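Local coordinates for protein Rik1-associated factor 1 (Schizosaccharomyces pombe, PDB 4O9D) that contributes to heterochromatin formation as a component of the Clr4 methyltransferase complex, which methylates and ubiquitylates histone H3, at residues V36-L41 / K393-C398; C42-L47 / I64-S69; H68-Q73 / E418-E423. All blocks are in the same frame, centred on the assembly; numbering follows the deposited sequence.

The contacts step outward along one propeller blade, starting where it meets its neighbour, their centres about 11, 18 and 24 Å from the chain's centre. Interaction 1 joins the blade's innermost strand to strand 393-398 of that neighbour; interaction 2 pairs the next two strands, its centre about 9 Å from that of interaction 1; interaction 3, about 8 Å further by centres, adds the C-terminal strand at the outer edge. Backbone bonds knit strands 33-38, 44-49, 62-66 and 71-74 into one sheet: Ala46 N lies 3.0 Å from Ala37 O, and Gln73 N 2.9 Å from Ile64 O. Phe45 and Phe419 pack between interactions 2 and 3, and an ethanediol, probably from crystallisation, touches both.

Interaction 1 of 3, residues V36-L41 / K393-C398; sequences VAYNPL and KLTVCC
Tyr38 reaches across from strand 33-38 to meet Thr395 and Lys393 on strand 393-398, and its hydroxyl provides the polar link between the two segments. Thr395 OG1 donates to Tyr38 OH over 2.7 Å, approaching at the ring's edge and near its plane. The phenol oxygen is gripped twice, because it also hydrogen-bonds the backbone oxygen of Gly386, on the strand next to Thr395. With CG anti to the carbonyl carbon (chi1 -51°), Tyr38 extends from its own strand toward the other, so that it and Thr395 each reach past the other until the hydroxyls meet.

The remaining contacts between the segments are apolar. Lys393 lays CB 3.9 Å from Tyr38 CE1, obliquely to the ring, while its bent chain leads the ammonium away. The two branches of Thr395 divide the work: as OG1 serves the tyrosine, CG2 rests 4.0 Å from Val36 CG2. The same valine methyl touches Cys397 SG at 4.2 Å. Outside the two segments, Lys393 forms a cation-pi contact with Phe67, and Tyr384 adds to the packing around Val36.

The strands run nearly antiparallel, at 167°, yet their axes stay 9.1 Å apart, too far for backbone pairing, and side chains span the gap. Strand 33-38 is the innermost of its blade, whereas strand 393-398 belongs to the neighbouring blade, within the fourth WD repeat. Face-to-face packing of adjacent blades in this manner is what builds the ring of a beta-propeller, here the WD-repeat domain of the protein.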
ATOM      1  N   VAL A  36      -0.903   6.821  -2.366  1.00 24.71           N
ATOM      2  CA  VAL A  36      -1.514   8.018  -1.826  1.00 26.09           C
ATOM      3  C   VAL A  36      -1.370   7.921  -0.319  1.00 27.67           C
ATOM      4  O   VAL A  36      -1.505   6.835   0.254  1.00 25.72           O
ATOM      5  CB  VAL A  36      -3.037   8.088  -2.131  1.00 27.99           C
ATOM      6  CG1 VAL A  36      -3.614   9.379  -1.562  1.00 28.38           C
ATOM      7  CG2 VAL A  36      -3.322   7.960  -3.652  1.00 28.53           C
ATOM      8  N   ALA A  37      -1.111   9.040   0.339  1.00 21.11           N
ATOM      9  CA  ALA A  37      -1.037   9.015   1.788  1.00 24.82           C
ATOM     10  C   ALA A  37      -1.734  10.219   2.346  1.00 26.75           C
ATOM     11  O   ALA A  37      -1.813  11.255   1.683  1.00 25.00           O
ATOM     12  CB  ALA A  37       0.422   8.989   2.250  1.00 23.32           C
ATOM     13  N   TYR A  38      -2.224  10.083   3.574  1.00 23.45           N
ATOM     14  CA  TYR A  38      -2.782  11.202   4.303  1.00 24.02           C
ATOM     15  C   TYR A  38      -1.988  11.342   5.595  1.00 28.80           C
ATOM     16  O   TYR A  38      -1.533  10.353   6.157  1.00 23.54           O
ATOM     17  CB  TYR A  38      -4.257  10.956   4.633  1.00 27.80           C
ATOM     18  CG  TYR A  38      -5.098  10.551   3.455  1.00 24.54           C
ATOM     19  CD1 TYR A  38      -5.685  11.508   2.622  1.00 26.25           C
ATOM     20  CD2 TYR A  38      -5.338   9.208   3.184  1.00 28.61           C
ATOM     21  CE1 TYR A  38      -6.469  11.134   1.532  1.00 24.41           C
ATOM     22  CE2 TYR A  38      -6.125   8.820   2.112  1.00 24.34           C
ATOM     23  CZ  TYR A  38      -6.695   9.784   1.287  1.00 29.24           C
ATOM     24  OH  TYR A  38      -7.486   9.385   0.222  1.00 26.50           O
ATOM     25  N   ASN A  39      -1.802  12.565   6.067  1.00 24.16           N
ATOM     26  CA  ASN A  39      -1.064  12.736   7.301  1.00 28.26           C
ATOM     27  C   ASN A  39      -2.010  12.503   8.472  1.00 32.05           C
ATOM     28  O   ASN A  39      -3.236  12.488   8.284  1.00 31.51           O
ATOM     29  CB  ASN A  39      -0.317  14.076   7.327  1.00 28.12           C
ATOM     30  CG  ASN A  39      -1.198  15.266   7.584  1.00 30.06           C
ATOM     31  OD1 ASN A  39      -2.431  15.211   7.515  1.00 34.39           O
ATOM     32  ND2 ASN A  39      -0.547  16.383   7.903  1.00 32.77           N
ATOM     33  N   PRO A  40      -1.459  12.248   9.662  1.00 32.47           N
ATOM     34  CA  PRO A  40      -2.359  11.831  10.752  1.00 34.62           C
ATOM     35  C   PRO A  40      -3.543  12.792  10.919  1.00 37.09           C
ATOM     36  O   PRO A  40      -4.684  12.339  11.028  1.00 37.16           O
ATOM     37  CB  PRO A  40      -1.460  11.853  11.992  1.00 33.41           C
ATOM     38  CG  PRO A  40      -0.049  11.663  11.440  1.00 39.81           C
ATOM     39  CD  PRO A  40      -0.046  12.332  10.082  1.00 33.98           C
ATOM     40  N   LEU A  41      -3.258  14.097  10.897  1.00 36.17           N
ATOM     41  CA  LEU A  41      -4.268  15.134  11.086  1.00 35.27           C
ATOM     42  C   LEU A  41      -5.266  15.182   9.940  1.00 39.07           C
ATOM     43  O   LEU A  41      -6.284  15.873  10.029  1.00 44.51           O
ATOM     44  CB  LEU A  41      -3.588  16.502  11.209  1.00 38.68           C
ATOM     45  CG  LEU A  41      -2.639  16.677  12.393  1.00 40.73           C
ATOM     46  CD1 LEU A  41      -1.809  17.959  12.277  1.00 47.44           C
ATOM     47  CD2 LEU A  41      -3.399  16.653  13.704  1.00 43.20           C
ATOM     48  N   LYS A 393     -12.178  11.195   3.418  1.00 29.58           N
ATOM     49  CA  LYS A 393     -11.632  11.311   2.073  1.00 28.95           C
ATOM     50  C   LYS A 393     -11.578   9.945   1.411  1.00 31.17           C
ATOM     51  O   LYS A 393     -11.303   8.941   2.078  1.00 29.78           O
ATOM     52  CB  LYS A 393     -10.222  11.901   2.125  1.00 31.83           C
ATOM     53  CG  LYS A 393     -10.145  13.290   2.765  1.00 34.84           C
ATOM     54  CD  LYS A 393     -10.909  14.320   1.932  1.00 31.52           C
ATOM     55  CE  LYS A 393     -10.985  15.689   2.615  1.00 39.43           C
ATOM     56  NZ  LYS A 393     -11.735  15.649   3.915  1.00 35.59           N
ATOM     57  N   LEU A 394     -11.854   9.909   0.108  1.00 27.86           N
ATOM     58  CA  LEU A 394     -11.549   8.744  -0.715  1.00 27.15           C
ATOM     59  C   LEU A 394     -10.847   9.224  -2.006  1.00 26.88           C
ATOM     60  O   LEU A 394     -11.277  10.189  -2.643  1.00 28.92           O
ATOM     61  CB  LEU A 394     -12.830   7.950  -1.023  1.00 27.26           C
ATOM     62  CG  LEU A 394     -12.662   6.802  -2.021  1.00 28.14           C
ATOM     63  CD1 LEU A 394     -11.737   5.691  -1.461  1.00 26.05           C
ATOM     64  CD2 LEU A 394     -14.040   6.211  -2.425  1.00 29.60           C
ATOM     65  N   THR A 395      -9.740   8.585  -2.358  1.00 24.21           N
ATOM     66  CA  THR A 395      -8.972   8.990  -3.513  1.00 20.65           C
ATOM     67  C   THR A 395      -8.897   7.775  -4.420  1.00 22.19           C
ATOM     68  O   THR A 395      -8.549   6.689  -3.962  1.00 25.18           O
ATOM     69  CB  THR A 395      -7.521   9.474  -3.101  1.00 23.02           C
ATOM     70  OG1 THR A 395      -7.606  10.593  -2.210  1.00 24.81           O
ATOM     71  CG2 THR A 395      -6.757   9.903  -4.321  1.00 25.61           C
ATOM     72  N   VAL A 396      -9.230   7.952  -5.699  1.00 22.76           N
ATOM     73  CA  VAL A 396      -9.228   6.866  -6.652  1.00 22.59           C
ATOM     74  C   VAL A 396      -8.460   7.288  -7.899  1.00 27.93           C
ATOM     75  O   VAL A 396      -8.639   8.394  -8.385  1.00 24.92           O
ATOM     76  CB  VAL A 396     -10.690   6.479  -7.016  1.00 24.18           C
ATOM     77  CG1 VAL A 396     -10.729   5.345  -8.016  1.00 25.40           C
ATOM     78  CG2 VAL A 396     -11.438   6.108  -5.742  1.00 23.89           C
ATOM     79  N   CYS A 397      -7.587   6.413  -8.400  1.00 23.86           N
ATOM     80  CA  CYS A 397      -6.718   6.740  -9.545  1.00 27.28           C
ATOM     81  C   CYS A 397      -6.867   5.711 -10.662  1.00 24.75           C
ATOM     82  O   CYS A 397      -7.190   4.551 -10.400  1.00 22.06           O
ATOM     83  CB  CYS A 397      -5.259   6.748  -9.118  1.00 25.03           C
ATOM     84  SG  CYS A 397      -4.903   7.499  -7.518  1.00 29.68           S
ATOM     85  N   CYS A 398      -6.591   6.106 -11.902  1.00 26.55           N
ATOM     86  CA  CYS A 398      -6.717   5.158 -13.015  1.00 27.02           C
ATOM     87  C   CYS A 398      -5.570   5.297 -13.997  1.00 32.24           C
ATOM     88  O   CYS A 398      -4.784   6.229 -13.916  1.00 30.31           O
ATOM     89  CB  CYS A 398      -8.067   5.313 -13.730  1.00 30.80           C
ATOM     90  SG  CYS A 398      -8.309   6.878 -14.645  1.00 28.72           S
TER

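Interaction 2 of 3, residues C42-L47 / I64-S69; sequences CEKFAL and IGDFHS. With EDO (1,2-ethanediol), chain C.
Lys44 and Asp66, a non-hydrogen-bonded antiparallel pair, close a salt bridge, Lys44 NZ lying 3.1 Å from Asp66 OD2 and using that oxygen's anti lone pair. The ammonium also gives a weak bond to O1 of an ethanediol. The other carboxylate oxygen, Asp66 OD1, accepts from Ser69 N at 2.8 Å, nearly along its C-O axis. This bond is an Asx motif, and with Lys44 on OD2 the carboxylate is held at both ends. Between the charged pair and Ala46-Ile64 on the same side, Phe45 and Gly65 exchange two backbone bonds, the shorter and straighter being Gly65 N to Phe45 O at 2.8 Å. These are the second and third strands of a propeller blade. Just past the strand end, Phe67 N gives a nearly straight bond to Glu43 O, which takes a second hydrogen from a water that accepts from His68 N. On the sheet's other face, Gly65 CA sits over one face of the Phe45 ring, 3.7 Å from its centroid, where a side chain would collide with the ring. The Phe45 and Phe67 rings, tilted by 30°, are displaced until little overlap remains, although Phe45 CD2 comes within 3.2 Å of Phe67 CE1.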
ATOM      1  N   CYS A  42      -4.976  14.462   8.859  1.00 32.76           N
ATOM      2  CA  CYS A  42      -5.788  14.534   7.635  1.00 33.79           C
ATOM      3  C   CYS A  42      -5.906  15.990   7.145  1.00 34.74           C
ATOM      4  O   CYS A  42      -6.971  16.443   6.745  1.00 35.51           O
ATOM      5  CB  CYS A  42      -7.170  13.904   7.851  1.00 34.19           C
ATOM      6  SG  CYS A  42      -8.067  13.517   6.304  1.00 39.26           S
ATOM      7  N   GLU A  43      -4.781  16.701   7.177  1.00 34.57           N
ATOM      8  CA  GLU A  43      -4.684  18.084   6.700  1.00 37.48           C
ATOM      9  C   GLU A  43      -3.947  18.160   5.375  1.00 35.30           C
ATOM     10  O   GLU A  43      -4.070  19.143   4.637  1.00 33.84           O
ATOM     11  CB  GLU A  43      -3.951  18.940   7.740  1.00 37.47           C
ATOM     12  CG  GLU A  43      -4.838  19.335   8.906  1.00 41.79           C
ATOM     13  CD  GLU A  43      -4.098  20.022  10.041  1.00 46.51           C
ATOM     14  OE1 GLU A  43      -4.771  20.355  11.042  1.00 48.43           O
ATOM     15  OE2 GLU A  43      -2.860  20.215   9.946  1.00 46.51           O
ATOM     16  N   LYS A  44      -3.170  17.122   5.073  1.00 28.18           N
ATOM     17  CA  LYS A  44      -2.324  17.128   3.886  1.00 29.92           C
ATOM     18  C   LYS A  44      -2.319  15.731   3.314  1.00 30.82           C
ATOM     19  O   LYS A  44      -2.611  14.777   4.038  1.00 28.23           O
ATOM     20  CB  LYS A  44      -0.899  17.549   4.258  1.00 33.22           C
ATOM     21  CG  LYS A  44      -0.804  18.962   4.814  1.00 37.99           C
ATOM     22  CD  LYS A  44       0.641  19.377   5.020  1.00 43.33           C
ATOM     23  CE  LYS A  44       0.769  20.878   5.252  1.00 46.56           C
ATOM     24  NZ  LYS A  44       0.999  21.602   3.966  1.00 48.30           N
ATOM     25  N   PHE A  45      -2.003  15.613   2.026  1.00 27.20           N
ATOM     26  CA  PHE A  45      -1.947  14.316   1.368  1.00 24.47           C
ATOM     27  C   PHE A  45      -0.747  14.324   0.427  1.00 25.64           C
ATOM     28  O   PHE A  45      -0.188  15.378   0.137  1.00 24.47           O
ATOM     29  CB  PHE A  45      -3.240  14.064   0.581  1.00 26.46           C
ATOM     30  CG  PHE A  45      -3.411  14.990  -0.579  1.00 27.47           C
ATOM     31  CD1 PHE A  45      -2.883  14.670  -1.818  1.00 25.95           C
ATOM     32  CD2 PHE A  45      -4.080  16.211  -0.423  1.00 31.87           C
ATOM     33  CE1 PHE A  45      -3.038  15.541  -2.912  1.00 30.24           C
ATOM     34  CE2 PHE A  45      -4.241  17.088  -1.499  1.00 27.06           C
ATOM     35  CZ  PHE A  45      -3.718  16.761  -2.743  1.00 28.80           C
ATOM     36  N   ALA A  46      -0.360  13.156  -0.056  1.00 19.53           N
ATOM     37  CA  ALA A  46       0.713  13.060  -1.026  1.00 22.68           C
ATOM     38  C   ALA A  46       0.422  11.974  -2.050  1.00 25.92           C
ATOM     39  O   ALA A  46      -0.193  10.957  -1.731  1.00 26.05           O
ATOM     40  CB  ALA A  46       2.092  12.807  -0.322  1.00 21.72           C
ATOM     41  N   LEU A  47       0.882  12.199  -3.279  1.00 27.21           N
ATOM     42  CA  LEU A  47       0.620  11.309  -4.405  1.00 28.20           C
ATOM     43  C   LEU A  47       1.930  10.874  -5.023  1.00 26.93           C
ATOM     44  O   LEU A  47       2.741  11.718  -5.384  1.00 27.01           O
ATOM     45  CB  LEU A  47      -0.181  12.041  -5.493  1.00 22.74           C
ATOM     46  CG  LEU A  47      -1.468  12.760  -5.095  1.00 29.47           C
ATOM     47  CD1 LEU A  47      -2.017  13.568  -6.300  1.00 35.08           C
ATOM     48  CD2 LEU A  47      -2.523  11.779  -4.591  1.00 22.55           C
ATOM     49  N   ILE A  64       2.653  16.863  -3.031  1.00 25.65           N
ATOM     50  CA  ILE A  64       2.134  17.049  -1.689  1.00 25.89           C
ATOM     51  C   ILE A  64       1.100  18.132  -1.798  1.00 28.29           C
ATOM     52  O   ILE A  64       1.381  19.201  -2.371  1.00 27.65           O
ATOM     53  CB  ILE A  64       3.212  17.500  -0.670  1.00 31.37           C
ATOM     54  CG1 ILE A  64       4.307  16.445  -0.518  1.00 30.75           C
ATOM     55  CG2 ILE A  64       2.571  17.766   0.701  1.00 31.44           C
ATOM     56  CD1 ILE A  64       5.235  16.714   0.669  1.00 39.00           C
ATOM     57  N   GLY A  65      -0.089  17.851  -1.267  1.00 28.50           N
ATOM     58  CA  GLY A  65      -1.211  18.772  -1.326  1.00 30.64           C
ATOM     59  C   GLY A  65      -1.703  19.131   0.068  1.00 34.31           C
ATOM     60  O   GLY A  65      -1.390  18.441   1.043  1.00 29.86           O
ATOM     61  N   ASP A  66      -2.485  20.209   0.147  1.00 33.89           N
ATOM     62  CA  ASP A  66      -2.974  20.750   1.405  1.00 32.64           C
ATOM     63  C   ASP A  66      -4.484  20.953   1.299  1.00 38.07           C
ATOM     64  O   ASP A  66      -4.953  21.665   0.409  1.00 34.42           O
ATOM     65  CB  ASP A  66      -2.290  22.097   1.685  1.00 35.52           C
ATOM     66  CG  ASP A  66      -2.699  22.693   3.019  1.00 38.80           C
ATOM     67  OD1 ASP A  66      -3.792  23.286   3.096  1.00 39.32           O
ATOM     68  OD2 ASP A  66      -1.932  22.552   3.997  1.00 45.89           O
ATOM     69  N   PHE A  67      -5.240  20.341   2.205  1.00 33.13           N
ATOM     70  CA  PHE A  67      -6.700  20.343   2.108  1.00 37.24           C
ATOM     71  C   PHE A  67      -7.296  21.731   2.432  1.00 36.70           C
ATOM     72  O   PHE A  67      -8.233  22.172   1.783  1.00 32.54           O
ATOM     73  CB  PHE A  67      -7.308  19.266   3.013  1.00 32.06           C
ATOM     74  CG  PHE A  67      -7.074  17.840   2.530  1.00 37.03           C
ATOM     75  CD1 PHE A  67      -7.285  17.490   1.200  1.00 36.76           C
ATOM     76  CD2 PHE A  67      -6.653  16.851   3.412  1.00 32.17           C
ATOM     77  CE1 PHE A  67      -7.087  16.170   0.756  1.00 32.29           C
ATOM     78  CE2 PHE A  67      -6.450  15.526   2.977  1.00 31.53           C
ATOM     79  CZ  PHE A  67      -6.666  15.192   1.638  1.00 31.51           C
ATOM     80  N   HIS A  68      -6.742  22.417   3.419  1.00 37.71           N
ATOM     81  CA  HIS A  68      -7.212  23.757   3.758  1.00 40.47           C
ATOM     82  C   HIS A  68      -7.036  24.768   2.615  1.00 36.69           C
ATOM     83  O   HIS A  68      -7.958  25.514   2.307  1.00 36.59           O
ATOM     84  CB  HIS A  68      -6.500  24.275   5.003  1.00 35.87           C
ATOM     85  CG  HIS A  68      -6.811  25.705   5.316  1.00 40.76           C
ATOM     86  ND1 HIS A  68      -8.100  26.185   5.397  1.00 50.49           N
ATOM     87  CD2 HIS A  68      -6.000  26.769   5.541  1.00 42.13           C
ATOM     88  CE1 HIS A  68      -8.073  27.478   5.673  1.00 41.67           C
ATOM     89  NE2 HIS A  68      -6.810  27.856   5.765  1.00 40.33           N
ATOM     90  N   SER A  69      -5.865  24.784   1.980  1.00 35.62           N
ATOM     91  CA  SER A  69      -5.569  25.802   0.958  1.00 34.23           C
ATOM     92  C   SER A  69      -5.885  25.330  -0.454  1.00 36.67           C
ATOM     93  O   SER A  69      -5.913  26.137  -1.399  1.00 31.34           O
ATOM     94  CB  SER A  69      -4.092  26.236   1.044  1.00 35.42           C
ATOM     95  OG  SER A  69      -3.217  25.170   0.693  1.00 33.63           O
TER
HETATM   96  C1  EDO C 701       1.818  21.549  -0.397  1.00 35.54           C
HETATM   97  O1  EDO C 701       2.036  21.732   1.009  1.00 50.59           O
HETATM   98  C2  EDO C 701       0.629  22.390  -0.863  1.00 38.30           C
HETATM   99  O2  EDO C 701       0.736  23.751  -0.421  1.00 39.59           O
HETATM  100  O   HOH W   1      -5.461  21.234   5.919  1.00 42.28           O

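Interaction 3 of 3, residues H68-Q73 / E418-E423; sequences HSETIQ and EFRIIE. With EDO (1,2-ethanediol), chain C.
Ile72 crosses Phe419 at about a right angle, and around this pair the C-terminal strand 420-422 is laid alongside strand 71-74 as a fifth, parallel strand on the outer edge of a propeller blade. Such an addition differs from the antiparallel order of the rest of the blade, and the two short strands are twisted by 41° against each other. The first torsion of Ile72 (chi1 -161°) sets CG2 between its backbone N and carbonyl carbon, and this branch rests 3.8 Å from Phe419 CB while also reaching Ile421 CG1. The Phe419 ring turns its edge to the backbone of Glu70 and Thr71; Trp23 meets it edge-to-face.

Across the sheet from Ile72, Thr71 and Ile422 cross obliquely, Ile422 CG2 lying 4.0 Å from both CB and CG2 of Thr71. The threonine hydroxyl points elsewhere: OG1 shares a 2.7 Å hydrogen bond with Ser69 OG and another with an ethanediol oxygen. A valine in its place would probably leave the Ser69 hydroxyl without this partner, and the turn less firmly held. Here Glu70 and Thr71 together sit opposite Asp66, a G1 beta bulge.

Three backbone bonds join the parallel strands, Arg420 and Ile72 each using both N-H and C=O: Arg420 N to Glu70 O, Ile72 N to Arg420 O, and Ile422 N to Ile72 O, the last at 2.8 Å. Glu70 and Arg420 run alongside each other in the same direction, the carboxylate and guanidinium planes inclined at 65°. Their salt bridge is long, with no N-H aimed at the carboxylate, whose stronger partner is Lys24, in a salt bridge. Arg420 NH1 instead donates to Glu418 O at 2.8 Å, with that oxygen near the guanidinium plane.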
ATOM      1  N   HIS A  68      -6.742  22.417   3.419  1.00 37.71           N
ATOM      2  CA  HIS A  68      -7.212  23.757   3.758  1.00 40.47           C
ATOM      3  C   HIS A  68      -7.036  24.768   2.615  1.00 36.69           C
ATOM      4  O   HIS A  68      -7.958  25.514   2.307  1.00 36.59           O
ATOM      5  CB  HIS A  68      -6.500  24.275   5.003  1.00 35.87           C
ATOM      6  CG  HIS A  68      -6.811  25.705   5.316  1.00 40.76           C
ATOM      7  ND1 HIS A  68      -8.100  26.185   5.397  1.00 50.49           N
ATOM      8  CD2 HIS A  68      -6.000  26.769   5.541  1.00 42.13           C
ATOM      9  CE1 HIS A  68      -8.073  27.478   5.673  1.00 41.67           C
ATOM     10  NE2 HIS A  68      -6.810  27.856   5.765  1.00 40.33           N
ATOM     11  N   SER A  69      -5.865  24.784   1.980  1.00 35.62           N
ATOM     12  CA  SER A  69      -5.569  25.802   0.958  1.00 34.23           C
ATOM     13  C   SER A  69      -5.885  25.330  -0.454  1.00 36.67           C
ATOM     14  O   SER A  69      -5.913  26.137  -1.399  1.00 31.34           O
ATOM     15  CB  SER A  69      -4.092  26.236   1.044  1.00 35.42           C
ATOM     16  OG  SER A  69      -3.217  25.170   0.693  1.00 33.63           O
ATOM     17  N   GLU A  70      -6.116  24.025  -0.604  1.00 31.22           N
ATOM     18  CA  GLU A  70      -6.449  23.459  -1.897  1.00 30.82           C
ATOM     19  C   GLU A  70      -5.330  23.750  -2.891  1.00 31.20           C
ATOM     20  O   GLU A  70      -5.564  24.049  -4.065  1.00 32.46           O
ATOM     21  CB  GLU A  70      -7.803  24.000  -2.368  1.00 29.10           C
ATOM     22  CG  GLU A  70      -8.848  23.894  -1.267  1.00 32.51           C
ATOM     23  CD  GLU A  70     -10.282  24.163  -1.741  1.00 37.01           C
ATOM     24  OE1 GLU A  70     -10.486  24.573  -2.916  1.00 33.92           O
ATOM     25  OE2 GLU A  70     -11.203  23.945  -0.922  1.00 39.13           O
ATOM     26  N   THR A  71      -4.101  23.642  -2.401  1.00 28.67           N
ATOM     27  CA  THR A  71      -2.921  23.802  -3.239  1.00 30.41           C
ATOM     28  C   THR A  71      -2.115  22.514  -3.272  1.00 30.71           C
ATOM     29  O   THR A  71      -2.212  21.678  -2.376  1.00 29.38           O
ATOM     30  CB  THR A  71      -2.017  24.932  -2.731  1.00 33.29           C
ATOM     31  OG1 THR A  71      -1.592  24.635  -1.400  1.00 31.87           O
ATOM     32  CG2 THR A  71      -2.771  26.275  -2.733  1.00 31.50           C
ATOM     33  N   ILE A  72      -1.301  22.377  -4.307  1.00 29.84           N
ATOM     34  CA  ILE A  72      -0.492  21.192  -4.486  1.00 29.64           C
ATOM     35  C   ILE A  72       0.872  21.569  -5.099  1.00 30.37           C
ATOM     36  O   ILE A  72       0.982  22.504  -5.898  1.00 35.58           O
ATOM     37  CB  ILE A  72      -1.276  20.114  -5.307  1.00 27.10           C
ATOM     38  CG1 ILE A  72      -0.673  18.721  -5.106  1.00 27.64           C
ATOM     39  CG2 ILE A  72      -1.358  20.463  -6.774  1.00 29.50           C
ATOM     40  CD1 ILE A  72      -1.380  17.656  -5.912  1.00 26.04           C
ATOM     41  N   GLN A  73       1.908  20.840  -4.713  1.00 26.76           N
ATOM     42  CA  GLN A  73       3.286  21.180  -5.077  1.00 32.45           C
ATOM     43  C   GLN A  73       4.046  19.933  -5.490  1.00 32.90           C
ATOM     44  O   GLN A  73       3.924  18.903  -4.835  1.00 27.35           O
ATOM     45  CB  GLN A  73       4.002  21.839  -3.900  1.00 30.10           C
ATOM     46  CG  GLN A  73       5.421  22.249  -4.234  1.00 41.37           C
ATOM     47  CD  GLN A  73       6.228  22.663  -3.009  1.00 44.81           C
ATOM     48  OE1 GLN A  73       5.697  22.793  -1.895  1.00 46.38           O
ATOM     49  NE2 GLN A  73       7.521  22.866  -3.213  1.00 42.03           N
ATOM     50  N   GLU A 418     -10.417  21.891  -8.888  1.00 38.59           N
ATOM     51  CA  GLU A 418      -8.994  21.666  -9.099  1.00 34.73           C
ATOM     52  C   GLU A 418      -8.210  22.167  -7.912  1.00 38.06           C
ATOM     53  O   GLU A 418      -8.668  23.046  -7.173  1.00 37.59           O
ATOM     54  CB  GLU A 418      -8.500  22.397 -10.344  1.00 39.68           C
ATOM     55  CG  GLU A 418      -8.766  21.677 -11.644  1.00 44.72           C
ATOM     56  CD  GLU A 418      -8.416  22.531 -12.854  1.00 56.07           C
ATOM     57  OE1 GLU A 418      -9.354  22.933 -13.574  1.00 57.66           O
ATOM     58  OE2 GLU A 418      -7.210  22.811 -13.083  1.00 57.09           O
ATOM     59  N   PHE A 419      -7.027  21.584  -7.731  1.00 36.05           N
ATOM     60  CA  PHE A 419      -6.042  22.125  -6.829  1.00 36.45           C
ATOM     61  C   PHE A 419      -5.328  23.195  -7.636  1.00 38.44           C
ATOM     62  O   PHE A 419      -5.328  23.157  -8.877  1.00 41.20           O
ATOM     63  CB  PHE A 419      -5.054  21.039  -6.362  1.00 31.66           C
ATOM     64  CG  PHE A 419      -5.642  20.078  -5.360  1.00 34.03           C
ATOM     65  CD1 PHE A 419      -5.736  20.426  -4.017  1.00 34.05           C
ATOM     66  CD2 PHE A 419      -6.106  18.823  -5.762  1.00 35.96           C
ATOM     67  CE1 PHE A 419      -6.293  19.543  -3.078  1.00 33.88           C
ATOM     68  CE2 PHE A 419      -6.652  17.939  -4.838  1.00 29.83           C
ATOM     69  CZ  PHE A 419      -6.738  18.303  -3.489  1.00 34.08           C
ATOM     70  N   ARG A 420      -4.746  24.166  -6.953  1.00 32.59           N
ATOM     71  CA  ARG A 420      -3.913  25.137  -7.639  1.00 34.13           C
ATOM     72  C   ARG A 420      -2.463  24.740  -7.405  1.00 30.58           C
ATOM     73  O   ARG A 420      -2.039  24.570  -6.265  1.00 28.94           O
ATOM     74  CB  ARG A 420      -4.209  26.553  -7.142  1.00 33.64           C
ATOM     75  CG  ARG A 420      -5.529  27.143  -7.706  1.00 38.97           C
ATOM     76  CD  ARG A 420      -6.769  26.431  -7.157  1.00 45.54           C
ATOM     77  NE  ARG A 420      -7.915  27.344  -7.064  1.00 57.55           N
ATOM     78  CZ  ARG A 420      -9.169  26.972  -6.801  1.00 53.44           C
ATOM     79  NH1 ARG A 420      -9.475  25.694  -6.606  1.00 41.90           N
ATOM     80  NH2 ARG A 420     -10.126  27.887  -6.735  1.00 56.55           N
ATOM     81  N   ILE A 421      -1.727  24.555  -8.493  1.00 29.05           N
ATOM     82  CA  ILE A 421      -0.321  24.162  -8.426  1.00 32.58           C
ATOM     83  C   ILE A 421       0.563  25.321  -7.987  1.00 38.27           C
ATOM     84  O   ILE A 421       0.464  26.414  -8.548  1.00 34.61           O
ATOM     85  CB  ILE A 421       0.199  23.702  -9.790  1.00 33.86           C
ATOM     86  CG1 ILE A 421      -0.551  22.453 -10.255  1.00 36.38           C
ATOM     87  CG2 ILE A 421       1.696  23.421  -9.710  1.00 34.59           C
ATOM     88  CD1 ILE A 421      -0.064  21.930 -11.578  1.00 45.91           C
ATOM     89  N   ILE A 422       1.425  25.083  -6.998  1.00 34.46           N
ATOM     90  CA  ILE A 422       2.287  26.137  -6.470  1.00 38.55           C
ATOM     91  C   ILE A 422       3.744  25.706  -6.604  1.00 44.18           C
ATOM     92  O   ILE A 422       4.025  24.578  -7.013  1.00 42.65           O
ATOM     93  CB  ILE A 422       1.979  26.449  -4.983  1.00 38.74           C
ATOM     94  CG1 ILE A 422       2.077  25.183  -4.134  1.00 38.08           C
ATOM     95  CG2 ILE A 422       0.586  27.060  -4.819  1.00 38.22           C
ATOM     96  CD1 ILE A 422       2.406  25.448  -2.676  1.00 40.61           C
ATOM     97  N   GLU A 423       4.674  26.597  -6.275  1.00 40.71           N
ATOM     98  CA  GLU A 423       6.091  26.217  -6.233  1.00 50.07           C
ATOM     99  C   GLU A 423       6.719  26.530  -4.875  1.00 50.34           C
ATOM    100  O   GLU A 423       6.897  27.696  -4.522  1.00 51.88           O
ATOM    101  CB  GLU A 423       6.880  26.926  -7.332  1.00 48.84           C
ATOM    102  CG  GLU A 423       6.349  26.668  -8.728  1.00 59.24           C
ATOM    103  CD  GLU A 423       7.143  27.401  -9.789  1.00 63.48           C
ATOM    104  OE1 GLU A 423       7.736  28.454  -9.467  1.00 65.02           O
ATOM    105  OE2 GLU A 423       7.182  26.922 -10.942  1.00 68.50           O
TER
HETATM  106  C1  EDO C 701       1.818  21.549  -0.397  1.00 35.54           C
HETATM  107  O1  EDO C 701       2.036  21.732   1.009  1.00 50.59           O
HETATM  108  C2  EDO C 701       0.629  22.390  -0.863  1.00 38.30           C
HETATM  109  O2  EDO C 701       0.736  23.751  -0.421  1.00 39.59           O